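Local structure of xylulokinase (Brucella ovis, 5VM1) at residues A[90-95]-A[99-104]; A[139-144]-A[153-158]; A[54-59]-A[103-108]. The protein probably catalyses the ATP-dependent phosphorylation of D-xylulose to D-xylulose 5-phosphate, as a member of the FGGY carbohydrate kinase family. All coordinates share one frame; numbering follows the deposited sequence.

Interaction 1: A[90-95]-A[99-104]; sequences ATLLDA and VLRPCI
A90 and I104 form an antiparallel hydrogen-bonded pair: A90 N donates to I104 O at 3.0 Å, and I104 N returns a bond to A90 O at 3.2 Å. Both donors stand well above the plane of the carbonyl they address. Further along, L93 and V99 make a second backbone bridge, beside which L100 N meets L92 O at 2.8 Å in a nearly straight bond (176° at the hydrogen). These two single bridges are out of step by two residues. A water bridges the backbones between them: it accepts from L92 N at 2.8 Å and lies within donating distance of A90 O and R101 O, with more acceptors in reach than it has protons.

A90, T91, L92 and C103 form the buried side. T91 OG1 sits 3.6 Å from C103 SG, while its own hydrogen-bond partner is L159 O. L92 and R101 run side by side in the same direction, with L92 CD1 against R101 CD. The arginine is bent at chi3 (-33°), and its NH1 reaches P102 O at 2.8 Å, close to the guanidinium plane; salt bridges to E148 and E50 engage the same group. By contrast, V99 and L100 are partly open to solvent, although L100 CD1 packs against the L93 carbonyl carbon, L100 CD2 lies 3.9 Å from D94 CB, and V99 CG2 meets L93 CD2 at 3.8 Å.

Several elements enclose the paired chains. Helix 137-147 touches A90, L92 and I104 through T137, K140 and V144, helix 161-170 covers L93 and V99 through Y164, and helix 53-70 brings P53 and W56 against T91. Strand 91-93 pairs antiparallel with strand 157-159, and strand 103-104 with strand 50-51.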
# COMPACT_ATOMS: atom_id res chain seq x y z
N ALA A 90 7.77 -11.35 -5.88
CA ALA A 90 8.18 -12.76 -5.84
C ALA A 90 9.67 -12.90 -6.09
O ALA A 90 10.12 -12.82 -7.24
CB ALA A 90 7.39 -13.56 -6.87
N THR A 91 10.43 -13.19 -5.02
CA THR A 91 11.89 -13.39 -5.07
C THR A 91 12.18 -14.87 -4.84
O THR A 91 11.97 -15.39 -3.73
CB THR A 91 12.60 -12.55 -4.00
OG1 THR A 91 11.92 -11.32 -3.79
CG2 THR A 91 14.05 -12.24 -4.41
N LEU A 92 12.69 -15.56 -5.86
CA LEU A 92 12.93 -17.00 -5.81
C LEU A 92 14.41 -17.27 -5.52
O LEU A 92 15.29 -16.85 -6.28
CB LEU A 92 12.48 -17.65 -7.12
CG LEU A 92 11.16 -17.11 -7.74
CD1 LEU A 92 10.69 -17.95 -8.94
CD2 LEU A 92 10.02 -16.89 -6.72
N LEU A 93 14.69 -18.00 -4.44
CA LEU A 93 16.05 -18.35 -4.08
C LEU A 93 16.27 -19.85 -4.20
O LEU A 93 15.36 -20.65 -3.94
CB LEU A 93 16.37 -17.90 -2.66
CG LEU A 93 16.08 -16.42 -2.41
CD1 LEU A 93 16.59 -16.01 -1.05
CD2 LEU A 93 16.66 -15.54 -3.52
N ASP A 94 17.51 -20.24 -4.54
CA ASP A 94 17.83 -21.65 -4.69
C ASP A 94 18.32 -22.20 -3.34
O ASP A 94 18.06 -21.62 -2.29
CB ASP A 94 18.85 -21.87 -5.82
CG ASP A 94 20.20 -21.21 -5.56
OD1 ASP A 94 20.45 -20.70 -4.45
OD2 ASP A 94 21.06 -21.25 -6.47
N ALA A 95 19.00 -23.36 -3.36
CA ALA A 95 19.44 -23.98 -2.11
C ALA A 95 20.48 -23.14 -1.39
O ALA A 95 20.56 -23.17 -0.16
CB ALA A 95 19.99 -25.37 -2.39
N VAL A 99 19.72 -15.81 -6.23
CA VAL A 99 18.50 -15.32 -6.85
C VAL A 99 18.35 -16.04 -8.18
O VAL A 99 19.22 -15.94 -9.04
CB VAL A 99 18.53 -13.81 -7.05
CG1 VAL A 99 17.32 -13.37 -7.86
CG2 VAL A 99 18.53 -13.10 -5.70
N LEU A 100 17.25 -16.77 -8.33
CA LEU A 100 17.07 -17.59 -9.52
C LEU A 100 16.63 -16.74 -10.71
O LEU A 100 16.96 -17.04 -11.86
CB LEU A 100 16.06 -18.68 -9.23
CG LEU A 100 16.53 -19.84 -8.36
CD1 LEU A 100 15.35 -20.49 -7.69
CD2 LEU A 100 17.28 -20.82 -9.20
N ARG A 101 15.85 -15.71 -10.45
CA ARG A 101 15.35 -14.85 -11.51
C ARG A 101 15.00 -13.52 -10.88
O ARG A 101 14.80 -13.45 -9.66
CB ARG A 101 14.13 -15.47 -12.19
CG ARG A 101 12.92 -15.39 -11.31
CD ARG A 101 11.68 -15.76 -12.02
NE ARG A 101 11.65 -15.40 -13.44
CZ ARG A 101 11.60 -14.18 -13.95
NH1 ARG A 101 11.63 -13.09 -13.20
NH2 ARG A 101 11.52 -14.05 -15.26
N PRO A 102 14.96 -12.44 -11.66
CA PRO A 102 14.57 -11.15 -11.08
C PRO A 102 13.22 -11.24 -10.38
O PRO A 102 12.35 -12.04 -10.73
CB PRO A 102 14.55 -10.20 -12.28
CG PRO A 102 14.83 -11.03 -13.46
CD PRO A 102 15.47 -12.29 -13.02
N CYS A 103 13.07 -10.42 -9.34
CA CYS A 103 11.82 -10.35 -8.60
C CYS A 103 10.67 -9.85 -9.48
O CYS A 103 10.80 -8.86 -10.22
CB CYS A 103 12.02 -9.44 -7.39
SG CYS A 103 10.50 -9.22 -6.41
N ILE A 104 9.54 -10.53 -9.41
CA ILE A 104 8.34 -10.20 -10.18
C ILE A 104 7.45 -9.36 -9.28
O ILE A 104 6.88 -9.86 -8.31
CB ILE A 104 7.63 -11.46 -10.68
CG1 ILE A 104 8.61 -12.31 -11.51
CG2 ILE A 104 6.37 -11.11 -11.48
CD1 ILE A 104 8.09 -13.64 -11.98
O HOH W 1 12.76 -14.15 -8.25

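Interaction 2: A[139-144]-A[153-158]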
# COMPACT_ATOMS: atom_id res chain seq x y z
N PRO A 139 -0.13 -16.49 -7.98
CA PRO A 139 -0.23 -16.72 -9.44
C PRO A 139 1.10 -16.63 -10.17
O PRO A 139 1.29 -17.36 -11.16
CB PRO A 139 -1.14 -15.59 -9.93
CG PRO A 139 -1.58 -14.86 -8.72
CD PRO A 139 -0.72 -15.19 -7.59
N LYS A 140 2.03 -15.78 -9.70
CA LYS A 140 3.34 -15.67 -10.33
C LYS A 140 4.09 -16.98 -10.24
O LYS A 140 4.88 -17.31 -11.13
CB LYS A 140 4.20 -14.57 -9.69
CG LYS A 140 3.69 -13.13 -9.65
CD LYS A 140 4.63 -12.43 -8.65
CE LYS A 140 4.14 -11.13 -7.99
NZ LYS A 140 3.46 -10.22 -8.87
N LEU A 141 3.89 -17.75 -9.16
CA LEU A 141 4.62 -19.00 -9.05
C LEU A 141 4.04 -20.11 -9.91
O LEU A 141 4.78 -21.01 -10.32
CB LEU A 141 4.74 -19.46 -7.60
CG LEU A 141 6.12 -18.89 -7.27
CD1 LEU A 141 6.10 -17.50 -6.60
CD2 LEU A 141 7.05 -19.92 -6.66
N VAL A 142 2.74 -20.07 -10.18
CA VAL A 142 2.22 -20.98 -11.20
C VAL A 142 2.79 -20.59 -12.56
O VAL A 142 3.20 -21.46 -13.34
CB VAL A 142 0.69 -20.98 -11.17
CG1 VAL A 142 0.12 -22.01 -12.17
CG2 VAL A 142 0.17 -21.19 -9.73
N TRP A 143 2.88 -19.28 -12.83
CA TRP A 143 3.50 -18.80 -14.06
C TRP A 143 4.89 -19.37 -14.25
O TRP A 143 5.22 -19.87 -15.33
CB TRP A 143 3.56 -17.25 -14.10
CG TRP A 143 3.98 -16.76 -15.46
CD1 TRP A 143 3.16 -16.54 -16.53
CD2 TRP A 143 5.32 -16.48 -15.93
NE1 TRP A 143 3.89 -16.16 -17.63
CE2 TRP A 143 5.21 -16.11 -17.29
CE3 TRP A 143 6.59 -16.51 -15.33
CZ2 TRP A 143 6.33 -15.76 -18.06
CZ3 TRP A 143 7.69 -16.17 -16.11
CH2 TRP A 143 7.55 -15.79 -17.46
N VAL A 144 5.71 -19.29 -13.20
CA VAL A 144 7.09 -19.77 -13.25
C VAL A 144 7.14 -21.28 -13.49
O VAL A 144 7.94 -21.77 -14.29
CB VAL A 144 7.85 -19.36 -11.97
CG1 VAL A 144 9.29 -19.88 -11.97
CG2 VAL A 144 7.85 -17.86 -11.78
N ALA A 153 12.12 -25.73 -10.43
CA ALA A 153 12.65 -26.94 -9.80
C ALA A 153 13.71 -26.64 -8.76
O ALA A 153 13.89 -27.45 -7.84
CB ALA A 153 13.25 -27.87 -10.86
N ARG A 154 14.38 -25.49 -8.86
CA ARG A 154 15.47 -25.11 -7.97
C ARG A 154 15.03 -24.19 -6.84
O ARG A 154 15.87 -23.81 -6.02
CB ARG A 154 16.59 -24.42 -8.77
CG ARG A 154 17.19 -25.29 -9.84
CD ARG A 154 18.49 -24.69 -10.29
NE ARG A 154 18.32 -23.81 -11.44
CZ ARG A 154 18.97 -22.67 -11.62
NH1 ARG A 154 19.85 -22.25 -10.70
NH2 ARG A 154 18.75 -21.94 -12.71
N ILE A 155 13.74 -23.87 -6.75
CA ILE A 155 13.24 -22.98 -5.71
C ILE A 155 13.35 -23.64 -4.34
O ILE A 155 12.71 -24.67 -4.06
CB ILE A 155 11.79 -22.57 -5.99
CG1 ILE A 155 11.69 -21.73 -7.25
CG2 ILE A 155 11.21 -21.87 -4.78
CD1 ILE A 155 10.29 -21.39 -7.58
N ARG A 156 14.10 -23.01 -3.44
CA ARG A 156 14.15 -23.47 -2.07
C ARG A 156 13.51 -22.48 -1.10
O ARG A 156 13.21 -22.85 0.04
CB ARG A 156 15.60 -23.79 -1.67
CG ARG A 156 16.03 -25.25 -2.05
CD ARG A 156 15.10 -26.34 -1.42
NE ARG A 156 14.67 -25.94 -0.06
CZ ARG A 156 13.55 -26.33 0.55
NH1 ARG A 156 12.69 -27.15 -0.05
NH2 ARG A 156 13.27 -25.87 1.76
N LYS A 157 13.30 -21.23 -1.51
CA LYS A 157 12.64 -20.24 -0.69
C LYS A 157 11.96 -19.20 -1.60
O LYS A 157 12.52 -18.83 -2.64
CB LYS A 157 13.68 -19.60 0.25
CG LYS A 157 13.12 -18.90 1.46
CD LYS A 157 12.59 -19.90 2.46
CE LYS A 157 13.58 -21.05 2.72
NZ LYS A 157 13.23 -21.79 3.96
N VAL A 158 10.78 -18.73 -1.21
CA VAL A 158 10.10 -17.62 -1.88
C VAL A 158 9.98 -16.49 -0.88
O VAL A 158 9.29 -16.62 0.15
CB VAL A 158 8.70 -17.99 -2.41
CG1 VAL A 158 8.01 -16.73 -2.99
CG2 VAL A 158 8.76 -19.14 -3.46
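L141 carries the contact from helix 137-147: its CD2 touches both I155 and V158, and its CD1 approaches V158. The contact is purely apolar. L141 CD2 lies 3.7 Å from I155 CD1, the two side chains meeting at a slant, and also 3.7 Å from V158 CG2, where leucine and valine come end to end. The second branch is more distant, with L141 CD1 4.2 Å from V158 CG1. I155 reaches the leucine because its CG1 stands anti to the carbonyl carbon (chi1 -66°) and carries CD1 outward in an extended chain (chi2 177°). L92, F152 and W185 also touch L141, which is buried.

Polar groups serve other partners. The helix is held internally by W143 N to P139 O and V144 N to K140 O, both 3.0 Å. K140 NZ bonds to L105 O, and I155 O accepts a hydrogen bond from Q207 NE2.

Where strand 157-159 begins, R156 and K157 both face L93 of strand 91-93, and their backbones bond to it, which defines a classic beta bulge in the two-stranded antiparallel sheet on which helix 137-147 packs, within the N-terminal FGGY domain.

Interaction 3: A[54-59]-A[103-108]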
# COMPACT_ATOMS: atom_id res chain seq x y z
N ALA A 54 19.78 -7.65 -6.26
CA ALA A 54 21.05 -7.00 -5.95
C ALA A 54 20.92 -5.49 -5.97
O ALA A 54 21.56 -4.81 -5.17
CB ALA A 54 22.15 -7.43 -6.93
N GLN A 55 20.08 -4.96 -6.85
CA GLN A 55 19.93 -3.51 -6.91
C GLN A 55 19.36 -2.97 -5.62
O GLN A 55 19.79 -1.91 -5.14
CB GLN A 55 19.05 -3.11 -8.10
CG GLN A 55 19.75 -2.23 -9.11
CD GLN A 55 20.92 -2.94 -9.79
OE1 GLN A 55 20.81 -4.10 -10.20
NE2 GLN A 55 22.04 -2.23 -9.93
N TRP A 56 18.43 -3.71 -5.00
CA TRP A 56 17.91 -3.35 -3.69
C TRP A 56 19.03 -3.15 -2.68
O TRP A 56 19.08 -2.15 -1.96
CB TRP A 56 16.96 -4.42 -3.16
CG TRP A 56 15.76 -4.68 -3.99
CD1 TRP A 56 15.22 -3.85 -4.92
CD2 TRP A 56 14.94 -5.87 -3.96
NE1 TRP A 56 14.11 -4.45 -5.49
CE2 TRP A 56 13.92 -5.69 -4.92
CE3 TRP A 56 14.99 -7.06 -3.24
CZ2 TRP A 56 12.95 -6.65 -5.17
CZ3 TRP A 56 14.02 -8.03 -3.49
CH2 TRP A 56 13.02 -7.82 -4.44
N ILE A 57 19.97 -4.10 -2.63
CA ILE A 57 21.06 -4.02 -1.66
C ILE A 57 22.01 -2.85 -1.97
O ILE A 57 22.44 -2.13 -1.06
CB ILE A 57 21.77 -5.38 -1.58
CG1 ILE A 57 20.75 -6.43 -1.09
CG2 ILE A 57 22.98 -5.31 -0.66
CD1 ILE A 57 21.35 -7.80 -0.82
N LYS A 58 22.36 -2.64 -3.24
CA LYS A 58 23.21 -1.50 -3.56
C LYS A 58 22.52 -0.19 -3.19
O LYS A 58 23.16 0.74 -2.69
CB LYS A 58 23.61 -1.51 -5.04
N ALA A 59 21.21 -0.11 -3.43
CA ALA A 59 20.47 1.11 -3.08
C ALA A 59 20.40 1.29 -1.57
O ALA A 59 20.58 2.40 -1.05
CB ALA A 59 19.06 1.04 -3.68
N CYS A 103 13.07 -10.42 -9.34
CA CYS A 103 11.82 -10.35 -8.60
C CYS A 103 10.67 -9.85 -9.48
O CYS A 103 10.80 -8.86 -10.22
CB CYS A 103 12.02 -9.44 -7.39
SG CYS A 103 10.50 -9.22 -6.41
N ILE A 104 9.54 -10.53 -9.41
CA ILE A 104 8.34 -10.20 -10.18
C ILE A 104 7.45 -9.36 -9.28
O ILE A 104 6.88 -9.86 -8.31
CB ILE A 104 7.63 -11.46 -10.68
CG1 ILE A 104 8.61 -12.31 -11.51
CG2 ILE A 104 6.37 -11.11 -11.48
CD1 ILE A 104 8.09 -13.64 -11.98
N LEU A 105 7.37 -8.07 -9.58
CA LEU A 105 6.80 -7.05 -8.71
C LEU A 105 5.26 -7.08 -8.70
O LEU A 105 4.59 -7.76 -9.49
CB LEU A 105 7.31 -5.67 -9.12
CG LEU A 105 8.85 -5.61 -9.18
CD1 LEU A 105 9.38 -4.23 -9.48
CD2 LEU A 105 9.45 -6.13 -7.89
N TRP A 106 4.70 -6.24 -7.81
CA TRP A 106 3.26 -6.13 -7.58
C TRP A 106 2.52 -5.61 -8.81
O TRP A 106 1.34 -5.95 -9.00
CB TRP A 106 3.02 -5.17 -6.40
CG TRP A 106 3.51 -3.73 -6.74
CD1 TRP A 106 4.78 -3.26 -6.59
CD2 TRP A 106 2.75 -2.65 -7.31
NE1 TRP A 106 4.87 -1.96 -7.03
CE2 TRP A 106 3.64 -1.56 -7.48
CE3 TRP A 106 1.42 -2.50 -7.72
CZ2 TRP A 106 3.23 -0.33 -8.01
CZ3 TRP A 106 1.02 -1.27 -8.26
CH2 TRP A 106 1.92 -0.21 -8.39
N ASN A 107 3.15 -4.77 -9.63
CA ASN A 107 2.50 -4.23 -10.81
C ASN A 107 2.79 -5.05 -12.08
O ASN A 107 2.60 -4.56 -13.19
CB ASN A 107 2.88 -2.75 -11.03
CG ASN A 107 4.37 -2.52 -11.10
OD1 ASN A 107 5.17 -3.45 -11.16
ND2 ASN A 107 4.77 -1.25 -11.07
N ASP A 108 3.26 -6.28 -11.92
CA ASP A 108 3.37 -7.22 -13.03
C ASP A 108 2.02 -7.90 -13.28
O ASP A 108 1.31 -8.24 -12.34
CB ASP A 108 4.44 -8.26 -12.70
CG ASP A 108 4.76 -9.17 -13.86
OD1 ASP A 108 3.93 -10.03 -14.23
OD2 ASP A 108 5.89 -9.03 -14.38
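W56 and C103 form a cysteine sulfur-aromatic contact, with the thiol at the rim of the indole and not above it. The geometry is plain: SG lies 4.8 Å from the centroid of the six-membered ring and 84° off the ring normal, hence almost in the ring plane. W56 CH2 is the atom that meets it, with SG at 3.5 Å and C103 CB equally near; SG meets the rim near the ring plane, while CB approaches CH2 from off the plane.

Both residues turn toward each other from their backbones. In W56 the CA-CB bond leaves helix 53-70 in the direction of strand 103-104, and CG stands anti to the carbonyl carbon (chi1 -61°), carrying the long ring outward. On the strand side the sulfur extends opposite the C103 backbone nitrogen (chi1 178°). The indole NE1 hydrogen-bonds to Q51 OE1 of strand 50-51, while P161 and Y164 of helix 161-170 pack against the ring as well.

L105 adds a lighter touch at the same rim. It opens a type I turn through D108, closed by D108 N to L105 O at 3.1 Å, and its side chain lies about 7 Å from that of H88, a predicted substrate-binding residue. Its leucine methyl approaches W56 near the ring plane, with CD2 4.5 Å from CZ2.

All three contacts lie within the N-terminal FGGY domain, on the same side of the chain's centre. Interactions 1 and 3 have centres about 10 Å apart and share C103 and I104; the centre of interaction 2 is about 8 Å from that of interaction 1 and 16 Å from that of interaction 3. Strand 91-93 of interaction 1 neighbours strand 157-159 of interaction 2, whereas K140 links interaction 2 to the L105 carbonyl of interaction 3. Along the chain, 54-59 comes first, then 90-95, then the shared 99-108 region, and finally 139-158. Helices 53-70 and 137-147 are thereby joined through the short strands, of which 103-104 leads into the turn near the predicted substrate site at H88.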